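Local coordinates for protein acinetobacter secreted protease CpaA (Acinetobacter nosocomialis M2, PDB 6O38) that is a secreted zinc metalloprotease that probably cleaves proteins outside the cell, forms a complex with its chaperone CpaB and is linked to type II secretion, at residues A96-T101 and L108-T113; S163-K168 and Y173-Y178. All coordinates share one frame; numbering follows the deposited sequence.

Interaction 1: A96-T101 and L108-T113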
ATOM      1  N   ALA A  96     -18.737  24.100   8.704  1.00 70.03           N
ATOM      2  CA  ALA A  96     -18.468  25.396   9.316  1.00 70.53           C
ATOM      3  C   ALA A  96     -17.442  26.163   8.491  1.00 68.91           C
ATOM      4  O   ALA A  96     -16.310  25.703   8.310  1.00 67.37           O
ATOM      5  CB  ALA A  96     -17.973  25.209  10.749  1.00 71.09           C
ATOM      6  N   THR A  97     -17.838  27.329   7.990  1.00 68.45           N
ATOM      7  CA  THR A  97     -17.020  28.112   7.075  1.00 67.13           C
ATOM      8  C   THR A  97     -16.422  29.312   7.799  1.00 67.75           C
ATOM      9  O   THR A  97     -17.124  30.013   8.538  1.00 69.60           O
ATOM     10  CB  THR A  97     -17.846  28.581   5.875  1.00 67.45           C
ATOM     11  OG1 THR A  97     -18.449  27.449   5.237  1.00 67.23           O
ATOM     12  CG2 THR A  97     -16.966  29.309   4.872  1.00 66.51           C
ATOM     13  N   VAL A  98     -15.127  29.539   7.587  1.00 65.65           N
ATOM     14  CA  VAL A  98     -14.430  30.720   8.082  1.00 66.38           C
ATOM     15  C   VAL A  98     -13.664  31.330   6.916  1.00 64.94           C
ATOM     16  O   VAL A  98     -13.139  30.609   6.060  1.00 63.00           O
ATOM     17  CB  VAL A  98     -13.489  30.380   9.261  1.00 66.42           C
ATOM     18  CG1 VAL A  98     -12.404  29.402   8.830  1.00 64.15           C
ATOM     19  CG2 VAL A  98     -12.878  31.647   9.846  1.00 67.54           C
ATOM     20  N   SER A  99     -13.618  32.657   6.867  1.00 67.64           N
ATOM     21  CA  SER A  99     -12.992  33.346   5.753  1.00 66.73           C
ATOM     22  C   SER A  99     -12.078  34.456   6.248  1.00 67.25           C
ATOM     23  O   SER A  99     -12.307  35.025   7.320  1.00 69.08           O
ATOM     24  CB  SER A  99     -14.051  33.943   4.813  1.00 67.55           C
ATOM     25  OG  SER A  99     -14.941  32.946   4.345  1.00 67.39           O
ATOM     26  N   PRO A 100     -11.032  34.780   5.489  1.00 68.27           N
ATOM     27  CA  PRO A 100     -10.249  35.981   5.796  1.00 69.17           C
ATOM     28  C   PRO A 100     -11.092  37.231   5.608  1.00 71.02           C
ATOM     29  O   PRO A 100     -11.891  37.326   4.675  1.00 70.96           O
ATOM     30  CB  PRO A 100      -9.094  35.922   4.790  1.00 67.33           C
ATOM     31  CG  PRO A 100      -9.616  35.082   3.670  1.00 66.63           C
ATOM     32  CD  PRO A 100     -10.500  34.059   4.320  1.00 66.71           C
ATOM     33  N   THR A 101     -10.909  38.198   6.506  1.00 70.02           N
ATOM     34  CA  THR A 101     -11.724  39.403   6.499  1.00 72.09           C
ATOM     35  C   THR A 101     -10.942  40.669   6.191  1.00 72.68           C
ATOM     36  O   THR A 101     -11.557  41.670   5.806  1.00 74.08           O
ATOM     37  CB  THR A 101     -12.434  39.582   7.851  1.00 74.22           C
ATOM     38  OG1 THR A 101     -11.459  39.666   8.898  1.00 74.56           O
ATOM     39  CG2 THR A 101     -13.363  38.408   8.122  1.00 73.98           C
ATOM     40  N   LEU A 108      -3.928  35.354   9.694  1.00 64.83           N
ATOM     41  CA  LEU A 108      -4.103  34.068  10.350  1.00 64.32           C
ATOM     42  C   LEU A 108      -5.582  33.706  10.417  1.00 64.94           C
ATOM     43  O   LEU A 108      -6.423  34.541  10.759  1.00 66.70           O
ATOM     44  CB  LEU A 108      -3.511  34.098  11.758  1.00 65.64           C
ATOM     45  CG  LEU A 108      -3.570  32.776  12.526  1.00 65.28           C
ATOM     46  CD1 LEU A 108      -2.856  31.672  11.763  1.00 62.93           C
ATOM     47  CD2 LEU A 108      -2.982  32.938  13.905  1.00 66.82           C
ATOM     48  N   ILE A 109      -5.887  32.460  10.088  1.00 64.60           N
ATOM     49  CA  ILE A 109      -7.273  31.980  10.034  1.00 65.04           C
ATOM     50  C   ILE A 109      -7.624  31.410  11.401  1.00 66.34           C
ATOM     51  O   ILE A 109      -6.934  30.489  11.870  1.00 65.60           O
ATOM     52  CB  ILE A 109      -7.455  30.930   8.934  1.00 63.06           C
ATOM     53  CG1 ILE A 109      -7.301  31.567   7.553  1.00 62.29           C
ATOM     54  CG2 ILE A 109      -8.813  30.256   9.064  1.00 63.65           C
ATOM     55  CD1 ILE A 109      -8.217  32.751   7.320  1.00 63.62           C
ATOM     56  N   PRO A 110      -8.663  31.912  12.071  1.00 65.33           N
ATOM     57  CA  PRO A 110      -9.084  31.324  13.353  1.00 66.70           C
ATOM     58  C   PRO A 110      -9.922  30.073  13.120  1.00 66.05           C
ATOM     59  O   PRO A 110     -10.927  30.110  12.406  1.00 66.07           O
ATOM     60  CB  PRO A 110      -9.907  32.442  14.001  1.00 69.16           C
ATOM     61  CG  PRO A 110     -10.460  33.204  12.839  1.00 68.87           C
ATOM     62  CD  PRO A 110      -9.419  33.137  11.749  1.00 66.66           C
ATOM     63  N   LEU A 111      -9.501  28.964  13.719  1.00 67.89           N
ATOM     64  CA  LEU A 111     -10.213  27.701  13.622  1.00 67.44           C
ATOM     65  C   LEU A 111     -10.821  27.329  14.969  1.00 69.44           C
ATOM     66  O   LEU A 111     -10.260  27.627  16.027  1.00 70.58           O
ATOM     67  CB  LEU A 111      -9.285  26.580  13.147  1.00 65.28           C
ATOM     68  CG  LEU A 111      -8.721  26.717  11.732  1.00 63.19           C
ATOM     69  CD1 LEU A 111      -7.899  25.492  11.368  1.00 61.52           C
ATOM     70  CD2 LEU A 111      -9.837  26.938  10.724  1.00 63.08           C
ATOM     71  N   THR A 112     -11.978  26.676  14.918  1.00 68.12           N
ATOM     72  CA  THR A 112     -12.636  26.180  16.116  1.00 70.03           C
ATOM     73  C   THR A 112     -12.078  24.801  16.468  1.00 69.15           C
ATOM     74  O   THR A 112     -11.100  24.331  15.881  1.00 67.16           O
ATOM     75  CB  THR A 112     -14.150  26.144  15.916  1.00 71.24           C
ATOM     76  OG1 THR A 112     -14.483  25.124  14.966  1.00 69.71           O
ATOM     77  CG2 THR A 112     -14.654  27.488  15.410  1.00 71.95           C
ATOM     78  N   THR A 113     -12.702  24.136  17.436  1.00 71.61           N
ATOM     79  CA  THR A 113     -12.319  22.786  17.828  1.00 71.09           C
ATOM     80  C   THR A 113     -13.053  21.713  17.034  1.00 70.19           C
ATOM     81  O   THR A 113     -12.861  20.524  17.305  1.00 70.04           O
ATOM     82  CB  THR A 113     -12.565  22.575  19.325  1.00 73.44           C
ATOM     83  OG1 THR A 113     -13.970  22.662  19.598  1.00 75.56           O
ATOM     84  CG2 THR A 113     -11.827  23.627  20.139  1.00 74.49           C
TER

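Interaction 2: S163-K168 and Y173-Y178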
ATOM      1  N   SER A 163       5.013  23.028  -0.715  1.00 43.78           N
ATOM      2  CA  SER A 163       4.568  22.850  -2.086  1.00 43.51           C
ATOM      3  C   SER A 163       3.899  24.126  -2.600  1.00 44.17           C
ATOM      4  O   SER A 163       3.761  25.122  -1.886  1.00 44.76           O
ATOM      5  CB  SER A 163       3.625  21.652  -2.187  1.00 43.88           C
ATOM      6  OG  SER A 163       4.255  20.471  -1.722  1.00 43.40           O
ATOM      7  N   SER A 164       3.475  24.090  -3.865  1.00 43.50           N
ATOM      8  CA  SER A 164       2.897  25.256  -4.533  1.00 44.32           C
ATOM      9  C   SER A 164       1.410  25.372  -4.191  1.00 45.67           C
ATOM     10  O   SER A 164       0.526  25.261  -5.042  1.00 46.42           O
ATOM     11  CB  SER A 164       3.115  25.163  -6.037  1.00 43.86           C
ATOM     12  OG  SER A 164       4.487  25.000  -6.347  1.00 42.47           O
ATOM     13  N   PHE A 165       1.142  25.624  -2.910  1.00 46.70           N
ATOM     14  CA  PHE A 165      -0.230  25.727  -2.412  1.00 47.78           C
ATOM     15  C   PHE A 165      -0.797  27.110  -2.739  1.00 48.72           C
ATOM     16  O   PHE A 165      -1.057  27.944  -1.869  1.00 49.40           O
ATOM     17  CB  PHE A 165      -0.286  25.445  -0.916  1.00 47.91           C
ATOM     18  CG  PHE A 165      -0.040  24.007  -0.559  1.00 47.25           C
ATOM     19  CD1 PHE A 165      -0.992  23.039  -0.833  1.00 47.64           C
ATOM     20  CD2 PHE A 165       1.137  23.625   0.064  1.00 46.57           C
ATOM     21  CE1 PHE A 165      -0.769  21.715  -0.506  1.00 47.15           C
ATOM     22  CE2 PHE A 165       1.362  22.302   0.399  1.00 46.05           C
ATOM     23  CZ  PHE A 165       0.408  21.346   0.113  1.00 46.37           C
ATOM     24  N   THR A 166      -0.992  27.344  -4.032  1.00 51.00           N
ATOM     25  CA  THR A 166      -1.640  28.561  -4.495  1.00 52.22           C
ATOM     26  C   THR A 166      -3.129  28.310  -4.694  1.00 53.45           C
ATOM     27  O   THR A 166      -3.551  27.207  -5.050  1.00 53.50           O
ATOM     28  CB  THR A 166      -1.013  29.055  -5.801  1.00 52.19           C
ATOM     29  OG1 THR A 166      -0.927  27.973  -6.736  1.00 51.91           O
ATOM     30  CG2 THR A 166       0.383  29.608  -5.545  1.00 51.24           C
ATOM     31  N   LEU A 167      -3.925  29.350  -4.465  1.00 54.85           N
ATOM     32  CA  LEU A 167      -5.380  29.243  -4.459  1.00 55.94           C
ATOM     33  C   LEU A 167      -5.954  30.176  -5.515  1.00 57.12           C
ATOM     34  O   LEU A 167      -5.931  31.401  -5.346  1.00 57.63           O
ATOM     35  CB  LEU A 167      -5.941  29.576  -3.078  1.00 56.13           C
ATOM     36  CG  LEU A 167      -5.587  28.610  -1.948  1.00 55.29           C
ATOM     37  CD1 LEU A 167      -5.645  29.313  -0.604  1.00 55.42           C
ATOM     38  CD2 LEU A 167      -6.524  27.414  -1.970  1.00 55.43           C
ATOM     39  N   LYS A 168      -6.469  29.603  -6.596  1.00 56.90           N
ATOM     40  CA  LYS A 168      -7.229  30.331  -7.600  1.00 58.25           C
ATOM     41  C   LYS A 168      -8.676  29.842  -7.582  1.00 58.99           C
ATOM     42  O   LYS A 168      -9.049  28.955  -6.805  1.00 58.53           O
ATOM     43  CB  LYS A 168      -6.600  30.170  -8.986  1.00 58.52           C
ATOM     44  CG  LYS A 168      -6.828  28.812  -9.630  1.00 58.70           C
ATOM     45  CD  LYS A 168      -6.296  28.788 -11.057  1.00 59.45           C
ATOM     46  CE  LYS A 168      -6.481  27.424 -11.703  1.00 59.37           C
ATOM     47  NZ  LYS A 168      -5.543  26.407 -11.161  1.00 58.18           N
ATOM     48  N   TYR A 173      -7.958  22.255  -1.434  1.00 52.81           N
ATOM     49  CA  TYR A 173      -6.952  21.502  -0.695  1.00 51.89           C
ATOM     50  C   TYR A 173      -7.530  21.067   0.642  1.00 51.85           C
ATOM     51  O   TYR A 173      -8.152  21.872   1.343  1.00 52.57           O
ATOM     52  CB  TYR A 173      -5.684  22.333  -0.468  1.00 51.62           C
ATOM     53  CG  TYR A 173      -5.086  22.926  -1.724  1.00 51.60           C
ATOM     54  CD1 TYR A 173      -4.921  22.158  -2.868  1.00 51.24           C
ATOM     55  CD2 TYR A 173      -4.682  24.254  -1.762  1.00 51.87           C
ATOM     56  CE1 TYR A 173      -4.372  22.697  -4.017  1.00 51.22           C
ATOM     57  CE2 TYR A 173      -4.133  24.802  -2.905  1.00 51.79           C
ATOM     58  CZ  TYR A 173      -3.980  24.020  -4.029  1.00 51.55           C
ATOM     59  OH  TYR A 173      -3.435  24.563  -5.169  1.00 51.53           O
ATOM     60  N   TRP A 174      -7.324  19.801   0.992  1.00 53.36           N
ATOM     61  CA  TRP A 174      -7.726  19.258   2.282  1.00 53.30           C
ATOM     62  C   TRP A 174      -6.483  18.935   3.101  1.00 52.72           C
ATOM     63  O   TRP A 174      -5.588  18.227   2.624  1.00 51.99           O
ATOM     64  CB  TRP A 174      -8.587  18.003   2.112  1.00 52.99           C
ATOM     65  CG  TRP A 174      -9.950  18.264   1.540  1.00 53.62           C
ATOM     66  CD1 TRP A 174     -10.247  18.627   0.258  1.00 53.85           C
ATOM     67  CD2 TRP A 174     -11.203  18.166   2.228  1.00 54.17           C
ATOM     68  NE1 TRP A 174     -11.606  18.767   0.108  1.00 54.51           N
ATOM     69  CE2 TRP A 174     -12.216  18.489   1.303  1.00 54.65           C
ATOM     70  CE3 TRP A 174     -11.568  17.839   3.538  1.00 54.39           C
ATOM     71  CZ2 TRP A 174     -13.567  18.495   1.644  1.00 55.30           C
ATOM     72  CZ3 TRP A 174     -12.911  17.845   3.877  1.00 55.15           C
ATOM     73  CH2 TRP A 174     -13.893  18.171   2.933  1.00 55.56           C
ATOM     74  N   PHE A 175      -6.432  19.448   4.328  1.00 51.01           N
ATOM     75  CA  PHE A 175      -5.317  19.223   5.234  1.00 50.85           C
ATOM     76  C   PHE A 175      -5.816  18.595   6.528  1.00 51.64           C
ATOM     77  O   PHE A 175      -6.928  18.876   6.983  1.00 52.68           O
ATOM     78  CB  PHE A 175      -4.579  20.528   5.566  1.00 51.32           C
ATOM     79  CG  PHE A 175      -3.907  21.168   4.387  1.00 50.61           C
ATOM     80  CD1 PHE A 175      -2.624  20.795   4.020  1.00 49.59           C
ATOM     81  CD2 PHE A 175      -4.549  22.154   3.659  1.00 51.07           C
ATOM     82  CE1 PHE A 175      -2.000  21.388   2.940  1.00 49.05           C
ATOM     83  CE2 PHE A 175      -3.929  22.752   2.580  1.00 50.53           C
ATOM     84  CZ  PHE A 175      -2.654  22.367   2.220  1.00 49.55           C
ATOM     85  N   LYS A 176      -4.978  17.749   7.122  1.00 52.30           N
ATOM     86  CA  LYS A 176      -5.225  17.202   8.448  1.00 52.59           C
ATOM     87  C   LYS A 176      -3.998  17.456   9.310  1.00 52.55           C
ATOM     88  O   LYS A 176      -2.869  17.207   8.876  1.00 51.96           O
ATOM     89  CB  LYS A 176      -5.544  15.704   8.392  1.00 52.14           C
ATOM     90  CG  LYS A 176      -5.967  15.115   9.731  1.00 52.98           C
ATOM     91  CD  LYS A 176      -6.697  13.793   9.555  1.00 52.93           C
ATOM     92  CE  LYS A 176      -5.758  12.694   9.087  1.00 51.74           C
ATOM     93  NZ  LYS A 176      -6.416  11.357   9.109  1.00 51.81           N
ATOM     94  N   TYR A 177      -4.222  17.949  10.525  1.00 54.19           N
ATOM     95  CA  TYR A 177      -3.136  18.319  11.423  1.00 54.56           C
ATOM     96  C   TYR A 177      -2.686  17.110  12.235  1.00 54.74           C
ATOM     97  O   TYR A 177      -3.509  16.425  12.850  1.00 55.65           O
ATOM     98  CB  TYR A 177      -3.571  19.451  12.352  1.00 56.14           C
ATOM     99  CG  TYR A 177      -2.454  20.009  13.205  1.00 56.60           C
ATOM    100  CD1 TYR A 177      -1.541  20.914  12.680  1.00 55.94           C
ATOM    101  CD2 TYR A 177      -2.314  19.634  14.535  1.00 57.81           C
ATOM    102  CE1 TYR A 177      -0.518  21.429  13.454  1.00 56.45           C
ATOM    103  CE2 TYR A 177      -1.295  20.143  15.318  1.00 58.33           C
ATOM    104  CZ  TYR A 177      -0.400  21.040  14.772  1.00 57.65           C
ATOM    105  OH  TYR A 177       0.617  21.551  15.546  1.00 58.26           O
ATOM    106  N   TYR A 178      -1.381  16.854  12.230  1.00 54.09           N
ATOM    107  CA  TYR A 178      -0.773  15.778  13.005  1.00 54.30           C
ATOM    108  C   TYR A 178       0.051  16.407  14.122  1.00 55.16           C
ATOM    109  O   TYR A 178       1.089  17.025  13.860  1.00 54.63           O
ATOM    110  CB  TYR A 178       0.097  14.886  12.120  1.00 53.06           C
ATOM    111  CG  TYR A 178      -0.677  13.961  11.207  1.00 52.55           C
ATOM    112  CD1 TYR A 178      -1.395  14.458  10.128  1.00 52.33           C
ATOM    113  CD2 TYR A 178      -0.676  12.589  11.418  1.00 52.30           C
ATOM    114  CE1 TYR A 178      -2.099  13.616   9.288  1.00 51.88           C
ATOM    115  CE2 TYR A 178      -1.377  11.738  10.584  1.00 51.76           C
ATOM    116  CZ  TYR A 178      -2.086  12.256   9.521  1.00 51.54           C
ATOM    117  OH  TYR A 178      -2.785  11.414   8.686  1.00 51.00           O
TER

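Interaction 1: A96-T101 and L108-T113
Where strand 90-98 runs out, beside the outermost strand 106-108 of a small sheet in the StcE-like beta-sandwich region, its end and the chain that follows meet the linker between strands 106-108 and 116-121, and the meeting is entirely apolar at the side chains. V98 is central to the contact, touching I109, P110 and L111. Its CG1 sits between the backbone N and the carbonyl carbon (chi1 62°), a torsion that points CG1 at I109 and L111 and CG2 at P110, with P110 O near both methyls. V98 CG1 touches I109 CG2 at 3.7 Å and the branch end L111 CD2 at 4.0 Å, while V98 CG2 comes within 3.6 Å of the carbonyl oxygen P110 O and 4.2 Å of P110 CG on the proline ring. I109 reaches both ways: its CG2 branch goes to V98, and its other branch carries CD1 to the ring of P100, where I109 CD1 lies 4.0 Å from P100 CD and 3.9 Å from P100 N. Even at their nearest, P100 CA and I109 CA are 6.5 Å apart. Backbone pairing is made with other strands: V98 bonds K118 and L120 of strand 116-121, and I109 bonds A131. V98 and I109 also both touch V119, and P100 and I109 both touch I130. With no hydrogen bond across it, the contact rests on the fit of methyls and proline rings, and the backbone bonds to neighbouring strands set the positions of its two chains.

Interaction 2: S163-K168 and Y173-Y178
The phenol Y173 OH donates to the backbone carbonyl T166 O at 2.6 Å, lying in the carbonyl plane with a C=O...O angle of 153°. That oxygen also lies at the edge of the Y173 ring, near its plane, which suits an in-plane hydroxyl, while F165 over one face and L167 limit the ring's rotation. The ring is brought across by a first torsion that sets CG beside the backbone N and opposite the carbonyl carbon. F165 turns its edge to that face, F165 CD1 lying 4.0 Å from Y173 CD2, in a T-shaped pair with planes at 82°. L167 CD2 meets the same tyrosine obliquely, 3.7 Å from Y173 CE2. The contact lies inside a StcE-like beta-sandwich domain: strand 172-178 is bonded to strand 141-146, whereas 166-167 ends the small sheet that includes 152-154, and F165, L167, Y173 and F175 pack between these two layers, L167 on V144 and I154 and F175 on I154. Just ahead of 166-167, S164 and F165 are the centres of successive inverse gamma turns. F175 completes the cluster by pointing its edge at a face of F165; F175 CZ is 3.4 Å from F165 CE1, offset toward the rim, and the planes are inclined at 61°. F165 and Y173 both also touch P209. S164, at the centre of the first turn, is held through OG by N231 and D234.

How the interactions relate
Both contacts join strands of the larger strand array to chain belonging to or adjoining the small sheet 106-108, 129-131, 152-154 and 166-167: interaction 1 at the 106-108 end of that sheet, interaction 2 at the 166-167 end. Their centres are 15 Å apart and their nearest atoms about 7 Å, so they do not touch. Interaction 1 is purely aliphatic, built of methyls and proline rings without a polar bond across it. In interaction 2 aromatic rings meet edge-to-face, with one hydroxyl satisfied by a backbone carbonyl. Interaction 1 is partly buried, with exposed P110 at its rim and P100 and I109 inside, while five of the six touching residues of interaction 2 are buried.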